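Local coordinates for protein aspartate carbamoyltransferase (Leishmania major, PDB 7K46) that probably catalyses transfer of the carbamoyl group from carbamoyl phosphate to L-aspartate, an early step of de novo pyrimidine synthesis, at residues A16-F21 with T143-D148; A24-L29 with A184-L189. All coordinates share one frame; numbering follows the deposited sequence. Where two conformers were deposited one is given.

Contact 1 of 2, residues A16-F21 with T143-D148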
loop_
_atom_site.group_PDB
_atom_site.type_symbol
_atom_site.label_atom_id
_atom_site.label_comp_id
_atom_site.label_asym_id
_atom_site.label_seq_id
_atom_site.Cartn_x
_atom_site.Cartn_y
_atom_site.Cartn_z
ATOM N N ALA A 16 3.320 4.923 -24.105
ATOM C CA ALA A 16 4.283 5.981 -23.836
ATOM C C ALA A 16 3.770 7.364 -24.195
ATOM O O ALA A 16 4.119 8.338 -23.515
ATOM C CB ALA A 16 5.584 5.731 -24.605
ATOM N N SER A 17 2.962 7.468 -25.249
ATOM C CA SER A 17 2.487 8.751 -25.744
ATOM C C SER A 17 1.119 8.554 -26.381
ATOM O O SER A 17 0.875 7.536 -27.032
ATOM C CB SER A 17 3.456 9.352 -26.771
ATOM O OG SER A 17 2.861 10.437 -27.469
ATOM N N ALA A 18 0.238 9.535 -26.205
ATOM C CA ALA A 18 -1.059 9.460 -26.864
ATOM C C ALA A 18 -0.917 9.539 -28.381
ATOM O O ALA A 18 -1.817 9.098 -29.108
ATOM C CB ALA A 18 -1.973 10.572 -26.348
ATOM N N ALA A 19 0.201 10.066 -28.876
ATOM C CA ALA A 19 0.421 10.090 -30.319
ATOM C C ALA A 19 0.568 8.691 -30.916
ATOM O O ALA A 19 0.527 8.546 -32.141
ATOM C CB ALA A 19 1.655 10.944 -30.645
ATOM N N GLN A 20 0.735 7.651 -30.103
ATOM C CA GLN A 20 0.865 6.327 -30.695
ATOM C C GLN A 20 -0.479 5.730 -31.114
ATOM O O GLN A 20 -0.495 4.675 -31.757
ATOM C CB GLN A 20 1.634 5.385 -29.743
ATOM C CG GLN A 20 0.905 4.911 -28.527
ATOM C CD GLN A 20 1.816 4.122 -27.588
ATOM O OE1 GLN A 20 2.760 4.664 -26.994
ATOM N NE2 GLN A 20 1.544 2.834 -27.467
ATOM N N PHE A 21 -1.595 6.401 -30.836
ATOM C CA PHE A 21 -2.920 5.889 -31.168
ATOM C C PHE A 21 -3.499 6.551 -32.416
ATOM O O PHE A 21 -3.307 7.749 -32.639
ATOM C CB PHE A 21 -3.868 6.104 -29.995
ATOM C CG PHE A 21 -3.427 5.393 -28.746
ATOM C CD1 PHE A 21 -3.310 4.006 -28.730
ATOM C CD2 PHE A 21 -3.105 6.104 -27.604
ATOM C CE1 PHE A 21 -2.895 3.332 -27.574
ATOM C CE2 PHE A 21 -2.693 5.439 -26.441
ATOM C CZ PHE A 21 -2.589 4.058 -26.432
ATOM N N THR A 143 -2.546 9.053 -20.492
ATOM C CA THR A 143 -3.872 8.789 -19.939
ATOM C C THR A 143 -4.593 10.077 -19.544
ATOM O O THR A 143 -5.825 10.106 -19.574
ATOM C CB THR A 143 -3.809 7.807 -18.759
ATOM O OG1 THR A 143 -3.058 8.360 -17.676
ATOM C CG2 THR A 143 -3.183 6.486 -19.186
ATOM N N GLN A 144 -3.866 11.155 -19.225
ATOM C CA GLN A 144 -4.532 12.451 -19.046
ATOM C C GLN A 144 -5.119 12.951 -20.366
ATOM O O GLN A 144 -6.277 13.378 -20.420
ATOM C CB GLN A 144 -3.566 13.490 -18.466
ATOM C CG GLN A 144 -4.250 14.833 -18.158
ATOM C CD GLN A 144 -5.101 14.756 -16.896
ATOM O OE1 GLN A 144 -4.608 14.355 -15.849
ATOM N NE2 GLN A 144 -6.382 15.121 -16.997
ATOM N N ALA A 145 -4.327 12.928 -21.443
ATOM C CA ALA A 145 -4.858 13.326 -22.749
ATOM C C ALA A 145 -6.097 12.512 -23.113
ATOM O O ALA A 145 -7.114 13.063 -23.548
ATOM C CB ALA A 145 -3.786 13.161 -23.830
ATOM N N LEU A 146 -6.025 11.191 -22.942
ATOM C CA LEU A 146 -7.127 10.328 -23.350
ATOM C C LEU A 146 -8.348 10.513 -22.453
ATOM O O LEU A 146 -9.485 10.507 -22.938
ATOM C CB LEU A 146 -6.670 8.871 -23.347
ATOM C CG LEU A 146 -5.728 8.582 -24.518
ATOM C CD1 LEU A 146 -5.067 7.230 -24.303
ATOM C CD2 LEU A 146 -6.489 8.604 -25.828
ATOM N N LEU A 147 -8.145 10.680 -21.145
ATOM C CA LEU A 147 -9.297 10.950 -20.287
ATOM C C LEU A 147 -9.909 12.320 -20.576
ATOM O O LEU A 147 -11.127 12.489 -20.432
ATOM C CB LEU A 147 -8.914 10.829 -18.801
ATOM C CG LEU A 147 -8.246 11.973 -18.034
ATOM C CD1 LEU A 147 -9.283 12.951 -17.466
ATOM C CD2 LEU A 147 -7.398 11.392 -16.890
ATOM N N ASP A 148 -9.091 13.311 -20.956
ATOM C CA ASP A 148 -9.648 14.607 -21.338
ATOM C C ASP A 148 -10.542 14.463 -22.564
ATOM O O ASP A 148 -11.633 15.048 -22.628
ATOM C CB ASP A 148 -8.527 15.617 -21.621
ATOM C CG ASP A 148 -7.748 16.026 -20.364
ATOM O OD1 ASP A 148 -8.196 15.746 -19.226
ATOM O OD2 ASP A 148 -6.664 16.633 -20.531
#
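The amide oxygen Q20 OE1 is gripped by two backbone N-H groups, and the compact turn it ties together presents A18 and F21 to A145 and L146. The firmer bond comes from A16 N at 3.0 Å, from above the carbonyl plane; that from S17 N is weak. A second side-chain bond belongs to one of two conformers of S17: in it, S17 OG accepts from A19 N at 3.0 Å, an ST turn at the start of the short 3-10 segment 18-20. Q20 also lays its CG over the centre of one face of the F21 ring, 4.0 Å above the plane.

All of this polar work is done within the turn, while across the contact only carbon meets carbon. A18 CB faces A145 CB at 4.0 Å, methyl to methyl. Beside them F21 CE2 lies 3.7 Å from L146 CD1, and the two side chains cross at about a right angle. With CG of F21 beside the backbone N (chi1 -61°), its ring extends toward this methyl, which approaches it obliquely.

The contact thus packs the turn leading into helix 23-41 against helix 142-156, both in the carbamoyl-phosphate binding region. L182, touching A18 and A145, brings in helix 174-186 of the aspartate/ornithine binding region; I26 of helix 23-41 meets F21 and L146, and M317 of helix 309-326 packs on L146.

Contact 2 of 2, residues A24-L29 with A184-L189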
loop_
_atom_site.group_PDB
_atom_site.type_symbol
_atom_site.label_atom_id
_atom_site.label_comp_id
_atom_site.label_asym_id
_atom_site.label_seq_id
_atom_site.Cartn_x
_atom_site.Cartn_y
_atom_site.Cartn_z
ATOM N N ALA A 24 -9.131 5.758 -34.797
ATOM C CA ALA A 24 -9.899 4.534 -34.571
ATOM C C ALA A 24 -9.599 3.925 -33.205
ATOM O O ALA A 24 -10.522 3.459 -32.522
ATOM C CB ALA A 24 -9.627 3.515 -35.681
ATOM N N ASP A 25 -8.319 3.904 -32.796
ATOM C CA ASP A 25 -7.957 3.432 -31.454
ATOM C C ASP A 25 -8.658 4.257 -30.381
ATOM O O ASP A 25 -9.150 3.720 -29.379
ATOM C CB ASP A 25 -6.445 3.529 -31.209
ATOM C CG ASP A 25 -5.604 2.592 -32.071
ATOM O OD1 ASP A 25 -6.057 1.482 -32.454
ATOM O OD2 ASP A 25 -4.437 2.981 -32.326
ATOM N N ILE A 26 -8.651 5.578 -30.547
ATOM C CA ILE A 26 -9.251 6.464 -29.553
ATOM C C ILE A 26 -10.756 6.242 -29.481
ATOM O O ILE A 26 -11.328 6.132 -28.385
ATOM C CB ILE A 26 -8.897 7.929 -29.868
ATOM C CG1 ILE A 26 -7.377 8.138 -29.737
ATOM C CG2 ILE A 26 -9.670 8.888 -28.954
ATOM C CD1 ILE A 26 -6.895 9.485 -30.256
ATOM N N ASP A 27 -11.419 6.171 -30.645
ATOM C CA ASP A 27 -12.844 5.835 -30.685
ATOM C C ASP A 27 -13.115 4.547 -29.917
ATOM O O ASP A 27 -14.068 4.457 -29.135
ATOM C CB ASP A 27 -13.337 5.654 -32.130
ATOM C CG ASP A 27 -13.322 6.934 -32.947
ATOM O OD1 ASP A 27 -13.330 8.037 -32.372
ATOM O OD2 ASP A 27 -13.330 6.818 -34.193
ATOM N N ALA A 28 -12.288 3.526 -30.156
ATOM C CA ALA A 28 -12.520 2.226 -29.537
ATOM C C ALA A 28 -12.293 2.290 -28.034
ATOM O O ALA A 28 -13.042 1.680 -27.263
ATOM C CB ALA A 28 -11.619 1.172 -30.179
ATOM N N LEU A 29 -11.264 3.026 -27.597
ATOM C CA LEU A 29 -11.022 3.172 -26.163
ATOM C C LEU A 29 -12.143 3.955 -25.495
ATOM O O LEU A 29 -12.543 3.649 -24.361
ATOM C CB LEU A 29 -9.672 3.853 -25.921
ATOM C CG LEU A 29 -8.406 3.028 -26.145
ATOM C CD1 LEU A 29 -7.153 3.905 -26.142
ATOM C CD2 LEU A 29 -8.275 1.935 -25.071
ATOM N N ALA A 184 -5.745 18.344 -32.573
ATOM C CA ALA A 184 -5.669 18.832 -33.948
ATOM C C ALA A 184 -5.375 17.708 -34.932
ATOM O O ALA A 184 -5.793 17.777 -36.090
ATOM C CB ALA A 184 -4.598 19.918 -34.067
ATOM N N HIS A 185 -4.647 16.681 -34.499
ATOM C CA HIS A 185 -4.319 15.589 -35.403
ATOM C C HIS A 185 -5.504 14.670 -35.647
ATOM O O HIS A 185 -5.618 14.098 -36.738
ATOM C CB HIS A 185 -3.155 14.759 -34.850
ATOM C CG HIS A 185 -2.612 13.770 -35.834
ATOM N ND1 HIS A 185 -2.031 14.150 -37.025
ATOM C CD2 HIS A 185 -2.575 12.416 -35.812
ATOM C CE1 HIS A 185 -1.650 13.073 -37.691
ATOM N NE2 HIS A 185 -1.968 12.008 -36.975
ATOM N N ASN A 186 -6.387 14.509 -34.659
ATOM C CA ASN A 186 -7.365 13.431 -34.694
ATOM C C ASN A 186 -8.814 13.880 -34.814
ATOM O O ASN A 186 -9.675 13.034 -35.079
ATOM C CB ASN A 186 -7.233 12.556 -33.439
ATOM C CG ASN A 186 -5.955 11.742 -33.430
ATOM O OD1 ASN A 186 -5.786 10.832 -34.244
ATOM N ND2 ASN A 186 -5.049 12.058 -32.496
ATOM N N PHE A 187 -9.115 15.164 -34.642
ATOM C CA PHE A 187 -10.498 15.599 -34.568
ATOM C C PHE A 187 -10.732 16.838 -35.421
ATOM O O PHE A 187 -9.860 17.703 -35.558
ATOM C CB PHE A 187 -10.910 15.874 -33.122
ATOM C CG PHE A 187 -10.879 14.649 -32.251
ATOM C CD1 PHE A 187 -11.994 13.834 -32.141
ATOM C CD2 PHE A 187 -9.731 14.308 -31.554
ATOM C CE1 PHE A 187 -11.969 12.693 -31.344
ATOM C CE2 PHE A 187 -9.701 13.174 -30.750
ATOM C CZ PHE A 187 -10.822 12.365 -30.653
ATOM N N ALA A 188 -11.938 16.911 -35.981
ATOM C CA ALA A 188 -12.349 18.033 -36.826
ATOM C C ALA A 188 -12.820 19.196 -35.948
ATOM O O ALA A 188 -13.998 19.563 -35.909
ATOM C CB ALA A 188 -13.437 17.588 -37.793
ATOM N N LEU A 189 -11.863 19.779 -35.225
ATOM C CA LEU A 189 -12.164 20.914 -34.367
ATOM C C LEU A 189 -12.663 22.091 -35.194
ATOM O O LEU A 189 -12.260 22.282 -36.340
ATOM C CB LEU A 189 -10.922 21.343 -33.594
ATOM C CG LEU A 189 -10.194 20.248 -32.806
ATOM C CD1 LEU A 189 -8.985 20.881 -32.133
ATOM C CD2 LEU A 189 -11.127 19.625 -31.792
#
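With I26 CG1 set beside the backbone N (chi1 -64°) and CG2 anti to that N, and with the chain extended to CD1 (chi2 170°), the two branches of the isoleucine address different partners, N186 and F187. Its CD1 reaches the N186 amide, 3.9 Å from ND2 and 4.0 Å from CG, the side chains crossing at about a right angle. CG2 instead meets F187 CZ at 4.0 Å, arriving at the edge of the ring near its plane, so the methyl abuts the end of the phenyl and does not lie on a face.

F187 is the first residue to leave helical geometry after helix 174-186, so the contact is made at that helix's C-terminal end. There R23 bonds N186 O through NH1 and forms a salt bridge with D27 OD1, a polar tie beside the apolar one. I149 of helix 142-156 touches both I26 and F187.

No hydrogen bond joins the two segments directly: N186 ND2 donates to L182 O, and its amide meets I26 simply as packing surface. Van der Waals contact thus forms the direct join here, between the regions assigned to carbamoyl-phosphate binding and to aspartate/ornithine binding, and it depends on fit more than on bond direction.

In the fold
The two contacts illustrate how one buried seam can be built from small van der Waals patches. Both are buried, but contact 1 lies about 6 Å from the centre of the chain and contact 2 about 14 Å, measured centre to centre. They meet directly, L146 CD2 lying 4.0 Å from I26 CG1, and each borders the other's helix: 142-156 supplies contact 1 and touches contact 2, while 174-186 does the reverse. Contact 1, within the carbamoyl-phosphate binding region, is hydrocarbon only; contact 2 reaches into the aspartate/ornithine region and adds an amide, with an arginine tie alongside. Helices 142-156 and 309-326 probably link the domains, as in other carbamoyltransferases.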